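Long-range contacts in purine-binding protein BAB2_0673 (Brucella melitensis biovar Abortus, PDB 3S99), which binds adenine and probably other purines such as guanine, and may serve as the substrate-binding component of an ABC-type purine uptake system: residues A[111-117]-A[124-129]; A[128-132]-A[253-259]; A[133-138]-A[277-281]. All coordinates share one frame; numbering follows the deposited sequence.

Contact 1: A[111-117]-A[124-129]; sequences VKFEHAT and NMSAYN. With ADE (adenine), chain T.
The ring of Tyr128 lies beneath the backbone of 111-117 as that strand runs out toward Thr117. CA of Ala116 sits nearly over the centre of one face, 3.7 Å from the centroid, in a CH-pi contact. Ala116 CB rests against CZ at 3.5 Å. The small methyl of alanine lets the ring lie close against the strand. CG of Tyr128 stands between the backbone N and the carbonyl carbon (chi1 67°), which swings the ring across the neighbouring strand. The backbone C of Glu114 lies at the ring edge; its side chain, bent at chi2, sets the carboxylate against Ser126 CB. The acid is buried but well matched: Arg262 forms a salt bridge with OE2, and Tyr258 and Trp271 add hydrogen bonds.

At the far end Asn124 uses its amide as a substitute for backbone. ND2 reaches Val111 O (3.1 Å) through a bent bond, 137° at the hydrogen, and also bonds Ala105 O of helix 98-105; the amide lies beside the Phe113 ring with the planes 78° apart. On the same face as Phe113, His115 CB meets Met125 CE at 3.7 Å, a flexible thioether that also packs on Val102 of helix 98-105.

Between these side chains five backbone bonds join the strands, from Phe113 N to Asn124 O (2.9 Å) through to Thr117 N and Tyr128 O (2.6 Å). Thr117 then leaves the sheet, and its OG1 lies 3.2 Å from C8 of adenine. Adjacent parallel strands that deliver a ligand-contacting residue from a carboxyl-terminal edge are characteristic of the alpha/beta lobes of periplasmic binding proteins, here the six-stranded sheet of the PnrA-like fold.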
# COMPACT_ATOMS: atom_id res chain seq x y z
N VAL A 111 -7.29 7.91 -25.33
CA VAL A 111 -6.56 7.01 -24.42
C VAL A 111 -7.32 6.95 -23.09
O VAL A 111 -7.92 7.92 -22.67
CB VAL A 111 -5.10 7.46 -24.20
CG1 VAL A 111 -4.36 6.53 -23.16
CG2 VAL A 111 -4.36 7.53 -25.56
N LYS A 112 -7.29 5.79 -22.44
CA LYS A 112 -7.91 5.65 -21.12
C LYS A 112 -6.78 5.54 -20.11
O LYS A 112 -5.83 4.78 -20.34
CB LYS A 112 -8.76 4.39 -21.04
CG LYS A 112 -9.86 4.18 -22.07
CD LYS A 112 -10.65 5.38 -22.35
CE LYS A 112 -11.96 4.99 -23.08
NZ LYS A 112 -11.78 4.78 -24.51
N PHE A 113 -6.91 6.25 -18.99
CA PHE A 113 -5.88 6.36 -17.96
C PHE A 113 -6.41 5.78 -16.66
O PHE A 113 -7.56 5.95 -16.35
CB PHE A 113 -5.51 7.82 -17.76
CG PHE A 113 -4.80 8.42 -18.94
CD1 PHE A 113 -3.41 8.37 -19.05
CD2 PHE A 113 -5.53 8.98 -19.97
CE1 PHE A 113 -2.77 8.92 -20.15
CE2 PHE A 113 -4.88 9.54 -21.06
CZ PHE A 113 -3.50 9.49 -21.15
N GLU A 114 -5.56 5.07 -15.92
CA GLU A 114 -5.95 4.43 -14.64
C GLU A 114 -4.87 4.82 -13.65
O GLU A 114 -3.70 4.44 -13.83
CB GLU A 114 -5.97 2.92 -14.79
CG GLU A 114 -7.08 2.33 -15.65
CD GLU A 114 -8.39 2.14 -14.88
OE1 GLU A 114 -8.37 2.12 -13.62
OE2 GLU A 114 -9.44 1.99 -15.54
N HIS A 115 -5.21 5.65 -12.67
CA HIS A 115 -4.25 6.13 -11.71
C HIS A 115 -4.41 5.40 -10.35
O HIS A 115 -5.51 5.32 -9.77
CB HIS A 115 -4.39 7.62 -11.47
CG HIS A 115 -3.47 8.10 -10.40
ND1 HIS A 115 -3.93 8.64 -9.20
CD2 HIS A 115 -2.13 8.00 -10.29
CE1 HIS A 115 -2.88 8.90 -8.43
NE2 HIS A 115 -1.78 8.52 -9.06
N ALA A 116 -3.30 4.91 -9.83
CA ALA A 116 -3.27 4.14 -8.59
C ALA A 116 -3.28 5.04 -7.36
O ALA A 116 -2.40 5.86 -7.19
CB ALA A 116 -2.01 3.24 -8.58
N THR A 117 -4.29 4.87 -6.52
CA THR A 117 -4.40 5.45 -5.17
C THR A 117 -4.78 6.92 -5.14
O THR A 117 -4.89 7.48 -4.07
CB THR A 117 -3.13 5.24 -4.27
OG1 THR A 117 -2.11 6.19 -4.60
CG2 THR A 117 -2.58 3.83 -4.42
N ASN A 124 -11.94 10.38 -19.25
CA ASN A 124 -11.07 9.29 -19.69
C ASN A 124 -9.99 8.86 -18.66
O ASN A 124 -8.91 8.39 -19.06
CB ASN A 124 -10.38 9.67 -21.00
CG ASN A 124 -9.36 10.80 -20.85
OD1 ASN A 124 -9.46 11.63 -19.94
ND2 ASN A 124 -8.39 10.85 -21.77
N MET A 125 -10.26 9.06 -17.37
CA MET A 125 -9.32 8.73 -16.28
C MET A 125 -10.10 8.15 -15.08
O MET A 125 -10.98 8.82 -14.56
CB MET A 125 -8.59 9.98 -15.79
CG MET A 125 -7.52 9.73 -14.73
SD MET A 125 -6.90 11.30 -14.09
CE MET A 125 -6.06 10.71 -12.61
N SER A 126 -9.72 6.95 -14.67
CA SER A 126 -10.20 6.28 -13.49
C SER A 126 -9.13 6.35 -12.40
O SER A 126 -7.94 6.58 -12.67
CB SER A 126 -10.55 4.81 -13.80
OG SER A 126 -11.69 4.73 -14.64
N ALA A 127 -9.58 6.13 -11.18
CA ALA A 127 -8.74 6.15 -10.00
C ALA A 127 -9.02 4.89 -9.25
O ALA A 127 -10.16 4.59 -8.87
CB ALA A 127 -9.05 7.39 -9.09
N TYR A 128 -7.96 4.17 -8.95
CA TYR A 128 -8.11 2.93 -8.25
C TYR A 128 -7.25 2.92 -7.00
O TYR A 128 -6.02 3.00 -7.05
CB TYR A 128 -7.87 1.76 -9.20
CG TYR A 128 -6.44 1.59 -9.76
CD1 TYR A 128 -6.00 2.33 -10.84
CD2 TYR A 128 -5.55 0.69 -9.18
CE1 TYR A 128 -4.71 2.17 -11.34
CE2 TYR A 128 -4.27 0.53 -9.66
CZ TYR A 128 -3.86 1.26 -10.77
OH TYR A 128 -2.59 1.10 -11.27
N ASN A 129 -7.94 2.86 -5.86
CA ASN A 129 -7.33 2.91 -4.55
C ASN A 129 -7.63 1.64 -3.74
O ASN A 129 -8.66 1.00 -3.95
CB ASN A 129 -7.84 4.19 -3.83
CG ASN A 129 -6.96 4.58 -2.64
OD1 ASN A 129 -5.91 4.00 -2.45
ND2 ASN A 129 -7.40 5.60 -1.86
N9 ADE T . 1.60 5.45 -4.30
C8 ADE T . 0.68 5.14 -3.32
N7 ADE T . 1.08 4.25 -2.44
C5 ADE T . 2.37 4.00 -2.92
C6 ADE T . 3.33 3.16 -2.41
N6 ADE T . 2.99 2.44 -1.33
N1 ADE T . 4.53 3.08 -3.06
C2 ADE T . 4.73 3.85 -4.15
N3 ADE T . 3.89 4.71 -4.73
C4 ADE T . 2.72 4.72 -4.04

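Contact 2: A[128-132]-A[253-259]; sequences YNARF and DEWGPYY
Tyr128 reaches from strand 125-130 into a group of aromatic residues at the start of helix 256-268, and each level of its side chain finds a different neighbour. Its CB touches CE2 of Tyr258 at 3.6 Å. One bond farther out, CG has that same Tyr258 atom over a ring face at 3.5 Å, and CD1 also lies near it; the two phenol planes are inclined by 31°, so the rings meet aslant. CD2 then comes to CZ3 of Trp255 (3.8 Å), where the edge of the tyrosine is turned toward the indole face in an offset edge-to-face pair, planes 81° apart. CE2 meets OH and CE1 of Tyr259, and CZ packs on the same CE1, the two rings standing almost at a right angle. At the tip OH meets Tyr259 OH at 2.7 Å in a hydrogen bond, and Tyr259 OH in turn bonds His46 ND1 of helix 42-57. Tyrosine suits the position because a broad apolar ring can fill the core while its hydroxyl joins a polar chain at the end.

Beside this group Trp255 places its indole against the end of the strand, taking Ala130 CB and CZ of Phe132 (4.0 Å) against CH2. Phe132, with CG beside its own backbone N (chi1 -48°), directs its ring edge to Asp253, where CE1 lies 3.3 Å from OD1.

Two chain crossings between the lobes, 130-132 and 253-256, meet here beside the adenine pocket, probably as part of the hinge. The slightly positive C-H edge of Phe132 probably makes a mildly favourable neighbour for the carboxylate oxygen. Apart from the bond between the hydroxyls of Tyr128 and Tyr259, which His46 joins through Tyr259, packed rings make this contact and link the strand to two helices.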
# COMPACT_ATOMS: atom_id res chain seq x y z
N TYR A 128 -7.96 4.17 -8.95
CA TYR A 128 -8.11 2.93 -8.25
C TYR A 128 -7.25 2.92 -7.00
O TYR A 128 -6.02 3.00 -7.05
CB TYR A 128 -7.87 1.76 -9.20
CG TYR A 128 -6.44 1.59 -9.76
CD1 TYR A 128 -6.00 2.33 -10.84
CD2 TYR A 128 -5.55 0.69 -9.18
CE1 TYR A 128 -4.71 2.17 -11.34
CE2 TYR A 128 -4.27 0.53 -9.66
CZ TYR A 128 -3.86 1.26 -10.77
OH TYR A 128 -2.59 1.10 -11.27
N ASN A 129 -7.94 2.86 -5.86
CA ASN A 129 -7.33 2.91 -4.55
C ASN A 129 -7.63 1.64 -3.74
O ASN A 129 -8.66 1.00 -3.95
CB ASN A 129 -7.84 4.19 -3.83
CG ASN A 129 -6.96 4.58 -2.64
OD1 ASN A 129 -5.91 4.00 -2.45
ND2 ASN A 129 -7.40 5.60 -1.86
N ALA A 130 -6.70 1.24 -2.86
CA ALA A 130 -6.86 0.05 -2.03
C ALA A 130 -6.85 0.47 -0.59
O ALA A 130 -6.06 1.32 -0.20
CB ALA A 130 -5.73 -0.96 -2.26
N ARG A 131 -7.71 -0.15 0.23
CA ARG A 131 -7.71 0.10 1.66
C ARG A 131 -6.56 -0.66 2.35
O ARG A 131 -6.81 -1.59 3.14
CB ARG A 131 -9.03 -0.33 2.28
CG ARG A 131 -10.24 0.39 1.72
CD ARG A 131 -11.51 0.08 2.52
NE ARG A 131 -12.66 0.70 1.88
CZ ARG A 131 -13.10 1.94 2.09
NH1 ARG A 131 -12.53 2.72 2.99
NH2 ARG A 131 -14.15 2.41 1.40
N PHE A 132 -5.32 -0.27 2.05
CA PHE A 132 -4.17 -0.94 2.63
C PHE A 132 -4.21 -0.98 4.17
O PHE A 132 -3.72 -1.90 4.79
CB PHE A 132 -2.86 -0.25 2.25
CG PHE A 132 -2.73 0.06 0.77
CD1 PHE A 132 -2.46 -0.94 -0.14
CD2 PHE A 132 -2.83 1.36 0.32
CE1 PHE A 132 -2.31 -0.65 -1.47
CE2 PHE A 132 -2.66 1.65 -1.03
CZ PHE A 132 -2.41 0.64 -1.92
N ASP A 253 -0.96 -6.67 -2.29
CA ASP A 253 -1.79 -5.86 -3.17
C ASP A 253 -2.14 -6.74 -4.36
O ASP A 253 -1.22 -7.15 -5.08
CB ASP A 253 -1.00 -4.66 -3.67
CG ASP A 253 -0.57 -3.74 -2.55
OD1 ASP A 253 -1.20 -3.77 -1.48
OD2 ASP A 253 0.36 -2.95 -2.76
N GLU A 254 -3.42 -7.01 -4.59
CA GLU A 254 -3.79 -7.90 -5.71
C GLU A 254 -4.34 -7.10 -6.92
O GLU A 254 -5.53 -6.97 -7.12
CB GLU A 254 -4.77 -8.98 -5.26
CG GLU A 254 -4.16 -10.01 -4.29
CD GLU A 254 -3.12 -10.94 -4.95
OE1 GLU A 254 -3.16 -11.20 -6.18
OE2 GLU A 254 -2.24 -11.40 -4.21
N TRP A 255 -3.44 -6.59 -7.75
CA TRP A 255 -3.88 -5.73 -8.84
C TRP A 255 -4.35 -6.50 -10.07
O TRP A 255 -5.05 -5.96 -10.91
CB TRP A 255 -2.78 -4.78 -9.24
CG TRP A 255 -2.10 -4.01 -8.13
CD1 TRP A 255 -0.81 -4.15 -7.72
CD2 TRP A 255 -2.66 -2.97 -7.32
NE1 TRP A 255 -0.52 -3.24 -6.73
CE2 TRP A 255 -1.66 -2.53 -6.45
CE3 TRP A 255 -3.94 -2.39 -7.21
CZ2 TRP A 255 -1.86 -1.51 -5.53
CZ3 TRP A 255 -4.14 -1.40 -6.31
CH2 TRP A 255 -3.12 -0.96 -5.47
N GLY A 256 -3.96 -7.76 -10.18
CA GLY A 256 -4.13 -8.50 -11.45
C GLY A 256 -5.56 -8.61 -11.96
O GLY A 256 -5.82 -8.30 -13.11
N PRO A 257 -6.49 -9.06 -11.11
CA PRO A 257 -7.87 -9.14 -11.57
C PRO A 257 -8.43 -7.80 -12.01
O PRO A 257 -9.15 -7.73 -12.99
CB PRO A 257 -8.61 -9.71 -10.34
CG PRO A 257 -7.51 -10.59 -9.64
CD PRO A 257 -6.27 -9.74 -9.80
N TYR A 258 -8.05 -6.73 -11.32
CA TYR A 258 -8.49 -5.39 -11.69
C TYR A 258 -7.93 -4.99 -13.06
O TYR A 258 -8.67 -4.52 -13.94
CB TYR A 258 -8.08 -4.36 -10.60
CG TYR A 258 -8.55 -2.96 -10.94
CD1 TYR A 258 -9.90 -2.62 -10.83
CD2 TYR A 258 -7.68 -2.00 -11.42
CE1 TYR A 258 -10.37 -1.38 -11.18
CE2 TYR A 258 -8.15 -0.71 -11.77
CZ TYR A 258 -9.50 -0.42 -11.66
OH TYR A 258 -10.01 0.81 -11.97
N TYR A 259 -6.65 -5.23 -13.26
CA TYR A 259 -6.01 -4.88 -14.54
C TYR A 259 -6.64 -5.67 -15.70
O TYR A 259 -6.88 -5.15 -16.77
CB TYR A 259 -4.50 -5.14 -14.48
CG TYR A 259 -3.74 -4.17 -13.58
CD1 TYR A 259 -4.38 -3.06 -13.00
CD2 TYR A 259 -2.38 -4.34 -13.34
CE1 TYR A 259 -3.69 -2.17 -12.20
CE2 TYR A 259 -1.67 -3.42 -12.53
CZ TYR A 259 -2.33 -2.36 -11.98
OH TYR A 259 -1.66 -1.46 -11.20

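Contact 3: A[133-138]-A[277-281]; sequences YEGRYV and WWGMK
Glu134 reaches from the first turn of helix 132-146 to the backbone where strand 275-278 ends, and its OE1 lies against CA of Gly279 at 3.3 Å. The same oxygen accepts the N-H of Met280 in a short, fairly straight bond (2.7 Å, 162° at the hydrogen), with the nitrogen nearly on the extension of the CD-OE1 bond. An extended chain beyond CG (chi2 -179°) carries the carboxylate this far. OE2 receives a bond from a water molecule at 2.8 Å, and that water accepts the N-H of Lys281, so one carboxylate serves two successive amides just past the strand's end, one directly and one through water. Glycine fits at 279 because a beta carbon there would collide with OE1.

Met280 runs back along the glutamate chain toward the helix. Its SD passes CB of Glu134 at 4.1 Å, and CE ends 3.7 Å from the backbone N of Gly135, lying on the helix backbone. CG2 of Val138, one turn on, borders the same methyl; Ile308 of helix 295-310 also packs on Met280.

On the other flank Tyr133 brings CE1 to CZ2 of Trp277 at 3.8 Å. The indole atom lies near the plane of the phenol ring, at its edge, and the two ring planes are 75° apart. Their polar groups look elsewhere: Tyr133 OH bonds Arg131, and Trp277 NE1 bonds Ala130 O.

Helix 132-146 follows strand 125-130 of the parallel sheet yet packs on helix 161-175 of the other lobe, and 277-281 leads from strand 275-278 to 285-287 of the second sheet. Two chain crossings between lobes are thus fastened together, as expected in two-lobed periplasmic binding proteins, where such crossings probably form the hinge.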
# COMPACT_ATOMS: atom_id res chain seq x y z
N TYR A 133 -4.79 0.04 4.77
CA TYR A 133 -4.88 0.17 6.23
C TYR A 133 -5.67 -0.99 6.88
O TYR A 133 -5.56 -1.21 8.09
CB TYR A 133 -5.49 1.53 6.61
CG TYR A 133 -6.97 1.64 6.29
CD1 TYR A 133 -7.42 2.30 5.17
CD2 TYR A 133 -7.92 1.03 7.11
CE1 TYR A 133 -8.79 2.37 4.87
CE2 TYR A 133 -9.27 1.08 6.81
CZ TYR A 133 -9.69 1.77 5.69
OH TYR A 133 -11.03 1.78 5.42
N GLU A 134 -6.43 -1.74 6.09
CA GLU A 134 -7.10 -2.91 6.61
C GLU A 134 -6.08 -3.98 6.98
O GLU A 134 -6.16 -4.55 8.06
CB GLU A 134 -8.14 -3.45 5.63
CG GLU A 134 -9.37 -2.56 5.49
CD GLU A 134 -10.44 -3.12 4.53
OE1 GLU A 134 -10.10 -3.97 3.71
OE2 GLU A 134 -11.62 -2.69 4.60
N GLY A 135 -5.07 -4.18 6.12
CA GLY A 135 -3.95 -5.07 6.40
C GLY A 135 -3.11 -4.58 7.55
O GLY A 135 -2.60 -5.36 8.33
N ARG A 136 -2.95 -3.27 7.66
CA ARG A 136 -2.17 -2.72 8.75
C ARG A 136 -2.77 -3.09 10.11
O ARG A 136 -2.04 -3.28 11.08
CB ARG A 136 -2.12 -1.20 8.64
CG ARG A 136 -1.37 -0.69 7.42
CD ARG A 136 0.10 -0.82 7.61
NE ARG A 136 0.81 -0.28 6.45
CZ ARG A 136 2.10 -0.39 6.22
NH1 ARG A 136 2.89 -1.05 7.04
NH2 ARG A 136 2.61 0.17 5.13
N TYR A 137 -4.09 -3.15 10.18
CA TYR A 137 -4.75 -3.43 11.45
C TYR A 137 -4.39 -4.82 11.92
O TYR A 137 -3.98 -4.99 13.06
CB TYR A 137 -6.25 -3.24 11.33
CG TYR A 137 -6.97 -3.33 12.64
CD1 TYR A 137 -7.49 -4.55 13.08
CD2 TYR A 137 -7.15 -2.20 13.44
CE1 TYR A 137 -8.16 -4.64 14.26
CE2 TYR A 137 -7.85 -2.28 14.61
CZ TYR A 137 -8.34 -3.49 15.02
OH TYR A 137 -9.00 -3.59 16.19
N VAL A 138 -4.51 -5.79 11.02
CA VAL A 138 -4.10 -7.13 11.29
C VAL A 138 -2.64 -7.22 11.72
O VAL A 138 -2.31 -7.90 12.68
CB VAL A 138 -4.26 -8.04 10.04
CG1 VAL A 138 -3.99 -9.45 10.42
CG2 VAL A 138 -5.65 -7.89 9.43
N TRP A 277 -12.45 2.66 -4.16
CA TRP A 277 -11.58 2.43 -3.05
C TRP A 277 -12.01 1.13 -2.45
O TRP A 277 -13.08 1.04 -1.82
CB TRP A 277 -11.64 3.58 -2.04
CG TRP A 277 -10.51 3.57 -1.04
CD1 TRP A 277 -9.37 2.81 -1.08
CD2 TRP A 277 -10.40 4.40 0.11
NE1 TRP A 277 -8.55 3.12 -0.01
CE2 TRP A 277 -9.16 4.09 0.74
CE3 TRP A 277 -11.22 5.37 0.69
CZ2 TRP A 277 -8.72 4.73 1.91
CZ3 TRP A 277 -10.76 6.03 1.87
CH2 TRP A 277 -9.53 5.67 2.47
N TRP A 278 -11.21 0.09 -2.69
CA TRP A 278 -11.62 -1.24 -2.29
C TRP A 278 -10.60 -1.85 -1.33
O TRP A 278 -9.43 -1.46 -1.31
CB TRP A 278 -11.75 -2.14 -3.52
CG TRP A 278 -12.85 -1.80 -4.46
CD1 TRP A 278 -13.95 -1.00 -4.23
CD2 TRP A 278 -12.99 -2.29 -5.80
NE1 TRP A 278 -14.74 -0.94 -5.36
CE2 TRP A 278 -14.19 -1.74 -6.32
CE3 TRP A 278 -12.22 -3.14 -6.60
CZ2 TRP A 278 -14.62 -2.00 -7.64
CZ3 TRP A 278 -12.67 -3.42 -7.91
CH2 TRP A 278 -13.85 -2.83 -8.41
N GLY A 279 -11.05 -2.85 -0.56
CA GLY A 279 -10.23 -3.47 0.46
C GLY A 279 -10.30 -4.97 0.41
O GLY A 279 -10.32 -5.58 -0.68
N MET A 280 -10.35 -5.59 1.59
CA MET A 280 -10.29 -7.04 1.68
C MET A 280 -11.57 -7.70 1.15
O MET A 280 -11.49 -8.75 0.51
CB MET A 280 -10.04 -7.46 3.13
CG MET A 280 -8.65 -7.07 3.63
SD MET A 280 -8.32 -7.49 5.35
CE MET A 280 -6.53 -7.43 5.31
N LYS A 281 -12.73 -7.10 1.43
CA LYS A 281 -14.01 -7.68 1.03
C LYS A 281 -14.07 -7.85 -0.47
O LYS A 281 -14.54 -8.88 -0.96
CB LYS A 281 -15.19 -6.80 1.50
CG LYS A 281 -16.60 -7.37 1.14
CD LYS A 281 -17.68 -6.49 1.81
CE LYS A 281 -19.14 -6.95 1.57
NZ LYS A 281 -19.63 -6.63 0.19
O HOH W 1 -12.90 -4.92 3.43

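Contacts 1, 2 and 3 gather round strand 125-130 and the chain that leaves it. Contact 1 pairs that strand with 112-116, while contact 3 joins helix 132-146 to 275-278, its neighbour across the parallel six-stranded sheet. Contact 2 takes the end of the same strand to helix 256-268 and shares Tyr128 and Asn129 with contact 1. Centres of contacts 1 and 2 lie about 12 Å apart, of 2 and 3 about 11 Å, and of 1 and 3 about 20 Å. Contacts 1 and 2 border the adenine pocket. Contacts 2 and 3, whose alternating segments are over 100 residues apart, lie where the chain passes between the two sheets, consistent with the join between lobes around the ligand.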